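Long-range contacts in 190aa long hypothetical protein (Pyrococcus horikoshii, PDB 2DDZ), which is of unknown function but belongs to the DUF366 family, grouped with the class II tRNA synthetases, and assembles as a hexamer: residues 68-73 against 133-138; 87-92 against 106-111; 116-121 against 150-155. All coordinates share one frame; numbering follows the deposited sequence.

Interaction 1 (68-73 against 133-138)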
loop_
_atom_site.group_PDB
_atom_site.type_symbol
_atom_site.label_atom_id
_atom_site.label_comp_id
_atom_site.label_asym_id
_atom_site.label_seq_id
_atom_site.Cartn_x
_atom_site.Cartn_y
_atom_site.Cartn_z
ATOM N N MET E 68 -22.157 22.549 -19.567
ATOM C CA MET E 68 -21.815 21.144 -19.344
ATOM C C MET E 68 -22.293 20.650 -17.978
ATOM O O MET E 68 -22.396 21.430 -17.025
ATOM C CB MET E 68 -20.280 21.013 -19.445
ATOM C CG MET E 68 -19.662 19.608 -19.495
ATOM S SD MET E 68 -17.834 19.644 -19.568
ATOM C CE MET E 68 -17.633 19.741 -21.186
ATOM N N VAL E 69 -22.609 19.359 -17.896
ATOM C CA VAL E 69 -23.000 18.725 -16.636
ATOM C C VAL E 69 -21.689 18.126 -16.089
ATOM O O VAL E 69 -21.053 17.295 -16.752
ATOM C CB VAL E 69 -24.030 17.582 -16.847
ATOM C CG1 VAL E 69 -24.220 16.807 -15.549
ATOM C CG2 VAL E 69 -25.371 18.155 -17.295
ATOM N N HIS E 70 -21.285 18.554 -14.897
ATOM C CA HIS E 70 -20.037 18.083 -14.295
ATOM C C HIS E 70 -20.232 17.094 -13.157
ATOM O O HIS E 70 -21.164 17.227 -12.350
ATOM C CB HIS E 70 -19.235 19.275 -13.753
ATOM C CG HIS E 70 -18.879 20.293 -14.792
ATOM N ND1 HIS E 70 -17.861 20.104 -15.704
ATOM C CD2 HIS E 70 -19.412 21.508 -15.069
ATOM C CE1 HIS E 70 -17.782 21.157 -16.496
ATOM N NE2 HIS E 70 -18.712 22.025 -16.132
ATOM N N TYR E 71 -19.349 16.103 -13.087
ATOM C CA TYR E 71 -19.405 15.125 -12.003
ATOM C C TYR E 71 -18.048 15.115 -11.341
ATOM O O TYR E 71 -17.041 14.849 -11.990
ATOM C CB TYR E 71 -19.700 13.705 -12.500
ATOM C CG TYR E 71 -20.979 13.553 -13.275
ATOM C CD1 TYR E 71 -21.078 14.030 -14.579
ATOM C CD2 TYR E 71 -22.090 12.915 -12.714
ATOM C CE1 TYR E 71 -22.249 13.876 -15.318
ATOM C CE2 TYR E 71 -23.277 12.756 -13.448
ATOM C CZ TYR E 71 -23.341 13.241 -14.753
ATOM O OH TYR E 71 -24.483 13.091 -15.497
ATOM N N ILE E 72 -18.016 15.415 -10.053
ATOM C CA ILE E 72 -16.764 15.414 -9.329
ATOM C C ILE E 72 -16.844 14.378 -8.244
ATOM O O ILE E 72 -17.638 14.478 -7.310
ATOM C CB ILE E 72 -16.457 16.781 -8.742
ATOM C CG1 ILE E 72 -15.977 17.690 -9.867
ATOM C CG2 ILE E 72 -15.388 16.671 -7.657
ATOM C CD1 ILE E 72 -16.123 19.103 -9.518
ATOM N N LEU E 73 -16.008 13.365 -8.397
ATOM C CA LEU E 73 -15.965 12.264 -7.477
ATOM C C LEU E 73 -14.681 12.214 -6.657
ATOM O O LEU E 73 -13.588 12.452 -7.179
ATOM C CB LEU E 73 -16.135 10.975 -8.270
ATOM C CG LEU E 73 -16.048 9.669 -7.493
ATOM C CD1 LEU E 73 -17.157 9.623 -6.455
ATOM C CD2 LEU E 73 -16.160 8.508 -8.463
ATOM N N LYS E 133 -9.498 11.045 -7.303
ATOM C CA LYS E 133 -10.292 12.147 -7.819
ATOM C C LYS E 133 -10.653 11.941 -9.272
ATOM O O LYS E 133 -9.774 11.775 -10.118
ATOM C CB LYS E 133 -9.531 13.469 -7.671
ATOM C CG LYS E 133 -9.573 14.022 -6.270
ATOM C CD LYS E 133 -11.018 14.230 -5.831
ATOM C CE LYS E 133 -11.760 15.266 -6.696
ATOM N NZ LYS E 133 -11.777 16.639 -6.098
ATOM N N ILE E 134 -11.951 11.982 -9.559
ATOM C CA ILE E 134 -12.467 11.783 -10.913
ATOM C C ILE E 134 -13.398 12.890 -11.409
ATOM O O ILE E 134 -14.244 13.375 -10.670
ATOM C CB ILE E 134 -13.293 10.464 -11.014
ATOM C CG1 ILE E 134 -12.453 9.255 -10.611
ATOM C CG2 ILE E 134 -13.839 10.297 -12.419
ATOM C CD1 ILE E 134 -11.007 9.393 -10.959
ATOM N N HIS E 135 -13.249 13.280 -12.666
ATOM C CA HIS E 135 -14.154 14.261 -13.245
ATOM C C HIS E 135 -14.796 13.709 -14.507
ATOM O O HIS E 135 -14.145 13.053 -15.309
ATOM C CB HIS E 135 -13.462 15.581 -13.616
ATOM C CG HIS E 135 -14.346 16.518 -14.394
ATOM N ND1 HIS E 135 -14.308 16.614 -15.769
ATOM C CD2 HIS E 135 -15.343 17.345 -13.990
ATOM C CE1 HIS E 135 -15.241 17.457 -16.178
ATOM N NE2 HIS E 135 -15.882 17.914 -15.120
ATOM N N ILE E 136 -16.088 13.960 -14.665
ATOM C CA ILE E 136 -16.791 13.549 -15.870
ATOM C C ILE E 136 -17.570 14.779 -16.282
ATOM O O ILE E 136 -18.139 15.464 -15.437
ATOM C CB ILE E 136 -17.809 12.414 -15.655
ATOM C CG1 ILE E 136 -17.109 11.111 -15.273
ATOM C CG2 ILE E 136 -18.629 12.228 -16.927
ATOM C CD1 ILE E 136 -16.666 11.088 -13.839
ATOM N N GLY E 137 -17.582 15.058 -17.580
ATOM C CA GLY E 137 -18.299 16.208 -18.083
ATOM C C GLY E 137 -19.092 15.805 -19.304
ATOM O O GLY E 137 -18.578 15.104 -20.168
ATOM N N LEU E 138 -20.354 16.216 -19.365
ATOM C CA LEU E 138 -21.191 15.894 -20.513
ATOM C C LEU E 138 -21.690 17.200 -21.103
ATOM O O LEU E 138 -22.268 18.024 -20.389
ATOM C CB LEU E 138 -22.388 15.030 -20.100
ATOM C CG LEU E 138 -22.122 13.698 -19.388
ATOM C CD1 LEU E 138 -23.453 13.005 -19.150
ATOM C CD2 LEU E 138 -21.199 12.805 -20.229
#
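H70 and H135 come together through different first torsions: H70 sets CG anti to its carbonyl carbon (chi1 -59°), whereas H135 sets CG anti to its backbone N (chi1 172°). From diagonal positions on one face of an antiparallel pair of central strands in the mixed sheet (H70 opposite G137, H135 opposite I72), the rings meet rim to rim, and H70 ND1 and H135 NE2 share a hydrogen bond of 3.0 Å. Either nitrogen may be the donor, which suits two imidazoles. Y16 stacks on H135 and F40 on H70.

Backbone bonds join V69 with L138, Y71 with I136 and L73 with I134; Y71 N to I136 O is the shortest, 2.7 Å. Side chains of these pairs line the face packed by helices 161-184 and 81-100. There Y71 lays CD1 3.8 Å from I136 CB and its CE1 and OH pass across to L138 CD1, while OH bonds S168; a tyrosine thus gives apolar flank and polar end together. On the histidine face, G137 suits the thioether of M68, since a beta-carbon there would collide with SD. K133 curls past L73, giving NZ to R22 O, and its CD lies 3.4 Å from L73 O.

Interaction 2 (87-92 against 106-111)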
loop_
_atom_site.group_PDB
_atom_site.type_symbol
_atom_site.label_atom_id
_atom_site.label_comp_id
_atom_site.label_asym_id
_atom_site.label_seq_id
_atom_site.Cartn_x
_atom_site.Cartn_y
_atom_site.Cartn_z
ATOM N N LEU E 87 -11.986 2.460 -12.103
ATOM C CA LEU E 87 -13.231 3.030 -11.608
ATOM C C LEU E 87 -13.811 4.092 -12.545
ATOM O O LEU E 87 -15.013 4.137 -12.784
ATOM C CB LEU E 87 -12.987 3.621 -10.218
ATOM C CG LEU E 87 -14.197 3.943 -9.355
ATOM C CD1 LEU E 87 -15.077 2.710 -9.182
ATOM C CD2 LEU E 87 -13.692 4.432 -8.013
ATOM N N GLN E 88 -12.955 4.952 -13.082
ATOM C CA GLN E 88 -13.418 5.988 -13.993
ATOM C C GLN E 88 -14.088 5.399 -15.241
ATOM O O GLN E 88 -15.111 5.899 -15.705
ATOM C CB GLN E 88 -12.247 6.868 -14.431
ATOM C CG GLN E 88 -12.581 7.797 -15.579
ATOM C CD GLN E 88 -11.386 8.071 -16.469
ATOM O OE1 GLN E 88 -10.624 7.158 -16.801
ATOM N NE2 GLN E 88 -11.222 9.327 -16.875
ATOM N N LYS E 89 -13.507 4.345 -15.802
ATOM C CA LYS E 89 -14.091 3.766 -16.994
ATOM C C LYS E 89 -15.329 2.922 -16.692
ATOM O O LYS E 89 -16.180 2.730 -17.554
ATOM C CB LYS E 89 -13.010 3.016 -17.792
ATOM C CG LYS E 89 -12.147 4.008 -18.608
ATOM C CD LYS E 89 -10.889 3.429 -19.263
ATOM C CE LYS E 89 -9.641 3.587 -18.388
ATOM N NZ LYS E 89 -9.282 5.014 -18.101
ATOM N N LEU E 90 -15.455 2.455 -15.453
ATOM C CA LEU E 90 -16.630 1.689 -15.070
ATOM C C LEU E 90 -17.809 2.654 -15.018
ATOM O O LEU E 90 -18.916 2.322 -15.443
ATOM C CB LEU E 90 -16.452 1.064 -13.691
ATOM C CG LEU E 90 -17.682 0.334 -13.144
ATOM C CD1 LEU E 90 -18.154 -0.755 -14.120
ATOM C CD2 LEU E 90 -17.329 -0.270 -11.803
ATOM N N LEU E 91 -17.563 3.853 -14.497
ATOM C CA LEU E 91 -18.611 4.857 -14.382
ATOM C C LEU E 91 -19.049 5.388 -15.754
ATOM O O LEU E 91 -20.240 5.591 -15.984
ATOM C CB LEU E 91 -18.139 6.012 -13.491
ATOM C CG LEU E 91 -17.746 5.688 -12.048
ATOM C CD1 LEU E 91 -17.324 6.975 -11.346
ATOM C CD2 LEU E 91 -18.912 5.052 -11.316
ATOM N N ILE E 92 -18.097 5.617 -16.658
ATOM C CA ILE E 92 -18.436 6.099 -18.001
ATOM C C ILE E 92 -19.242 5.001 -18.683
ATOM O O ILE E 92 -20.191 5.277 -19.420
ATOM C CB ILE E 92 -17.164 6.434 -18.846
ATOM C CG1 ILE E 92 -16.638 7.820 -18.469
ATOM C CG2 ILE E 92 -17.490 6.480 -20.331
ATOM C CD1 ILE E 92 -16.616 8.034 -17.014
ATOM N N ALA E 106 -25.606 4.994 -27.939
ATOM C CA ALA E 106 -24.288 5.497 -27.565
ATOM C C ALA E 106 -23.267 4.373 -27.356
ATOM O O ALA E 106 -23.627 3.244 -27.015
ATOM C CB ALA E 106 -24.400 6.343 -26.304
ATOM N N SER E 107 -21.993 4.689 -27.562
ATOM C CA SER E 107 -20.919 3.711 -27.397
ATOM C C SER E 107 -19.777 4.293 -26.575
ATOM O O SER E 107 -19.750 5.499 -26.291
ATOM C CB SER E 107 -20.388 3.277 -28.757
ATOM O OG SER E 107 -19.902 4.395 -29.465
ATOM N N ARG E 108 -18.817 3.440 -26.220
ATOM C CA ARG E 108 -17.693 3.870 -25.404
ATOM C C ARG E 108 -16.321 3.588 -25.991
ATOM O O ARG E 108 -16.041 2.473 -26.427
ATOM C CB ARG E 108 -17.788 3.213 -24.017
ATOM C CG ARG E 108 -16.723 3.664 -23.025
ATOM C CD ARG E 108 -16.961 3.053 -21.648
ATOM N NE ARG E 108 -16.808 1.600 -21.654
ATOM C CZ ARG E 108 -15.653 0.955 -21.496
ATOM N NH1 ARG E 108 -14.521 1.624 -21.309
ATOM N NH2 ARG E 108 -15.631 -0.370 -21.529
ATOM N N ARG E 109 -15.462 4.604 -25.987
ATOM C CA ARG E 109 -14.088 4.451 -26.461
ATOM C C ARG E 109 -13.211 4.838 -25.280
ATOM O O ARG E 109 -12.876 6.012 -25.087
ATOM C CB ARG E 109 -13.795 5.363 -27.657
ATOM C CG ARG E 109 -14.622 5.049 -28.893
ATOM C CD ARG E 109 -14.249 5.951 -30.048
ATOM N NE ARG E 109 -15.292 5.974 -31.071
ATOM C CZ ARG E 109 -15.255 6.735 -32.159
ATOM N NH1 ARG E 109 -14.221 7.544 -32.378
ATOM N NH2 ARG E 109 -16.257 6.694 -33.027
ATOM N N GLY E 110 -12.866 3.834 -24.481
ATOM C CA GLY E 110 -12.055 4.053 -23.302
ATOM C C GLY E 110 -12.885 4.761 -22.261
ATOM O O GLY E 110 -13.803 4.171 -21.699
ATOM N N ASP E 111 -12.571 6.031 -22.023
ATOM C CA ASP E 111 -13.299 6.837 -21.057
ATOM C C ASP E 111 -14.123 7.922 -21.763
ATOM O O ASP E 111 -14.588 8.864 -21.131
ATOM C CB ASP E 111 -12.319 7.478 -20.069
ATOM C CG ASP E 111 -11.400 8.485 -20.723
ATOM O OD1 ASP E 111 -11.254 8.439 -21.965
ATOM O OD2 ASP E 111 -10.810 9.318 -19.996
#
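I92 and R108 supply much of the apolar packing: the branch methyl I92 CG2 rests 3.7 Å from R108 CD, the two side chains crossing at about a right angle. The other branch, I92 CG1, covers D111 O at 3.5 Å. K89 adds its methylenes, with CG 3.8 Å from D111 CB and packed on the carbonyl of G110. Isoleucine thus fills the angle between helix and loop, and the long lysine and arginine lend apolar shafts to it while their charged ends make the polar bonds.

Here helix 81-100 lies against the tip of the beta hairpin made by strands 106-109 and 112-115. The two-residue turn has the backbone angles of type II', and G110 takes its first place, where a positive phi (72°) comes easily to a residue without a beta-carbon.

Among the hydrogen bonds, R108 NH1 reaches G110 O at 2.7 Å, lying in the carbonyl plane on a lone pair; the bend at chi3 (65°) curls the guanidinium back toward the turn, and K89 O sits over one of its faces. K89 NZ meets Q88 OE1 at 2.8 Å, nearly along the C=O axis, and also bonds S85, while Q88 NE2 bonds S123 and lies 3.1 Å from D111 OD2.

Salt bridges lead to the second subunit: R108 meets E97 and E175 of that neighbouring chain, and K89 meets its D182.

Interaction 3 (116-121 against 150-155)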
loop_
_atom_site.group_PDB
_atom_site.type_symbol
_atom_site.label_atom_id
_atom_site.label_comp_id
_atom_site.label_asym_id
_atom_site.label_seq_id
_atom_site.Cartn_x
_atom_site.Cartn_y
_atom_site.Cartn_z
ATOM N N ASN E 116 -23.188 8.435 -32.584
ATOM C CA ASN E 116 -23.112 8.696 -34.014
ATOM C C ASN E 116 -21.772 9.327 -34.366
ATOM O O ASN E 116 -21.720 10.377 -35.005
ATOM C CB ASN E 116 -24.248 9.621 -34.466
ATOM C CG ASN E 116 -25.618 9.003 -34.260
ATOM O OD1 ASN E 116 -25.811 7.807 -34.490
ATOM N ND2 ASN E 116 -26.583 9.817 -33.838
ATOM N N GLY E 117 -20.697 8.683 -33.925
ATOM C CA GLY E 117 -19.353 9.163 -34.203
ATOM C C GLY E 117 -18.957 10.505 -33.611
ATOM O O GLY E 117 -17.860 10.988 -33.873
ATOM N N ARG E 118 -19.831 11.098 -32.806
ATOM C CA ARG E 118 -19.569 12.403 -32.192
ATOM C C ARG E 118 -19.340 12.297 -30.671
ATOM O O ARG E 118 -20.065 11.579 -29.969
ATOM C CB ARG E 118 -20.747 13.325 -32.507
ATOM C CG ARG E 118 -20.988 13.464 -34.011
ATOM C CD ARG E 118 -22.330 14.098 -34.323
ATOM N NE ARG E 118 -22.402 15.483 -33.863
ATOM C CZ ARG E 118 -23.540 16.149 -33.689
ATOM N NH1 ARG E 118 -24.700 15.556 -33.942
ATOM N NH2 ARG E 118 -23.520 17.405 -33.259
ATOM N N LYS E 119 -18.338 13.015 -30.163
ATOM C CA LYS E 119 -18.005 12.959 -28.738
ATOM C C LYS E 119 -18.904 13.798 -27.843
ATOM O O LYS E 119 -19.027 15.010 -28.013
ATOM C CB LYS E 119 -16.540 13.362 -28.507
ATOM C CG LYS E 119 -15.989 12.938 -27.137
ATOM C CD LYS E 119 -14.464 13.042 -27.055
ATOM C CE LYS E 119 -13.982 14.488 -27.169
ATOM N NZ LYS E 119 -14.538 15.359 -26.092
ATOM N N LEU E 120 -19.513 13.133 -26.866
ATOM C CA LEU E 120 -20.417 13.768 -25.915
ATOM C C LEU E 120 -19.752 14.220 -24.620
ATOM O O LEU E 120 -20.181 15.199 -24.003
ATOM C CB LEU E 120 -21.536 12.783 -25.555
ATOM C CG LEU E 120 -22.495 13.109 -24.402
ATOM C CD1 LEU E 120 -23.457 14.223 -24.825
ATOM C CD2 LEU E 120 -23.284 11.844 -24.025
ATOM N N SER E 121 -18.688 13.523 -24.227
ATOM C CA SER E 121 -18.033 13.789 -22.945
ATOM C C SER E 121 -16.536 14.078 -22.899
ATOM O O SER E 121 -15.838 14.054 -23.903
ATOM C CB SER E 121 -18.275 12.587 -22.033
ATOM O OG SER E 121 -17.597 11.444 -22.552
ATOM N N ASP E 150 -15.855 16.421 -33.683
ATOM C CA ASP E 150 -17.315 16.599 -33.764
ATOM C C ASP E 150 -17.955 16.289 -32.417
ATOM O O ASP E 150 -17.963 15.137 -31.979
ATOM C CB ASP E 150 -17.914 15.666 -34.818
ATOM C CG ASP E 150 -17.542 16.072 -36.231
ATOM O OD1 ASP E 150 -17.856 17.215 -36.620
ATOM O OD2 ASP E 150 -16.948 15.237 -36.952
ATOM N N ALA E 151 -18.517 17.305 -31.767
ATOM C CA ALA E 151 -19.159 17.111 -30.465
ATOM C C ALA E 151 -20.678 17.097 -30.537
ATOM O O ALA E 151 -21.280 17.676 -31.443
ATOM C CB ALA E 151 -18.697 18.183 -29.487
ATOM N N ILE E 152 -21.287 16.441 -29.557
ATOM C CA ILE E 152 -22.731 16.338 -29.485
ATOM C C ILE E 152 -23.128 16.632 -28.033
ATOM O O ILE E 152 -22.387 16.292 -27.107
ATOM C CB ILE E 152 -23.175 14.913 -29.953
ATOM C CG1 ILE E 152 -24.681 14.864 -30.206
ATOM C CG2 ILE E 152 -22.789 13.866 -28.921
ATOM C CD1 ILE E 152 -25.481 14.875 -28.946
ATOM N N GLY E 153 -24.271 17.295 -27.845
ATOM C CA GLY E 153 -24.742 17.642 -26.509
ATOM C C GLY E 153 -26.011 16.906 -26.100
ATOM O O GLY E 153 -26.626 16.221 -26.917
ATOM N N LEU E 154 -26.417 17.047 -24.839
ATOM C CA LEU E 154 -27.610 16.370 -24.345
ATOM C C LEU E 154 -28.886 16.909 -24.989
ATOM O O LEU E 154 -29.823 16.158 -25.257
ATOM C CB LEU E 154 -27.697 16.489 -22.819
ATOM C CG LEU E 154 -26.668 15.719 -21.981
ATOM C CD1 LEU E 154 -26.828 16.119 -20.528
ATOM C CD2 LEU E 154 -26.859 14.217 -22.153
ATOM N N GLU E 155 -28.923 18.213 -25.237
ATOM C CA GLU E 155 -30.094 18.826 -25.862
ATOM C C GLU E 155 -30.407 18.191 -27.216
ATOM O O GLU E 155 -31.516 17.714 -27.430
ATOM C CB GLU E 155 -29.873 20.335 -26.004
ATOM C CG GLU E 155 -30.217 21.100 -24.730
ATOM C CD GLU E 155 -29.831 22.553 -24.808
ATOM O OE1 GLU E 155 -29.740 23.065 -25.947
ATOM O OE2 GLU E 155 -29.630 23.175 -23.737
#
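K119 N donates to D150 O at 2.8 Å, with the donor in the carbonyl plane. Two residues further along the other segment, I152 N returns a bond to K119 O at 3.1 Å, arriving well above the plane of that carbonyl and away from its lone pairs. The alpha-carbon of alanine 151 also lies near this oxygen, and the small A151 CB touches K119 O at 3.5 Å.

R118 folds over this bridge. Its bend at chi3 (65°) turns the guanidinium back, so that NH2 bonds A151 O at 2.9 Å, a bent approach with the oxygen tilted out of the guanidinium plane. I152 CG1 lies over one face of that flat group, offset toward its rim, while R118 CG packs on D150 CB. NH1 makes a salt bridge with E156, the next residue of the loop after 150-155.

The arrangement is a single parallel beta bridge, K119 with A151: the start of strand 118-128, second arm of a hairpin with strand 112-115, takes up the loop that leads from strand 131-139 to helix 161-184. With an alanine in place of R118, A151 O would probably lose its side-chain donor, E156 its charged mate and I152 the flat group lying against it.

Deeper in, L120 and I152 meet as branched apolar residues, CB to CG2 at 3.8 Å. The same leucine extends CD1 to within 3.3 Å of I152 O, and then toward L154 CD2 at 4.3 Å.

How the interactions relate
Following the chain, strand 68-75 comes first and pairs only later, with 133-138, so interaction 1 closes a loop that holds helix 81-100 and the hairpin after it. Interaction 2 is nested inside that loop, closing a short one between helix and hairpin tip. It is complete before 116-121 opens interaction 3, so these two lie in series. In interaction 3, 150-155 closes on 116-121 around the rest of strand 118-128 and strand 131-139; because 133-138 falls between them, interactions 1 and 3 cross. All three reach one sheet: L73 and I136 pack on L91 and I92, while S121 lies against L138. Central strands, helix 81-100 and the outer loop are thereby joined.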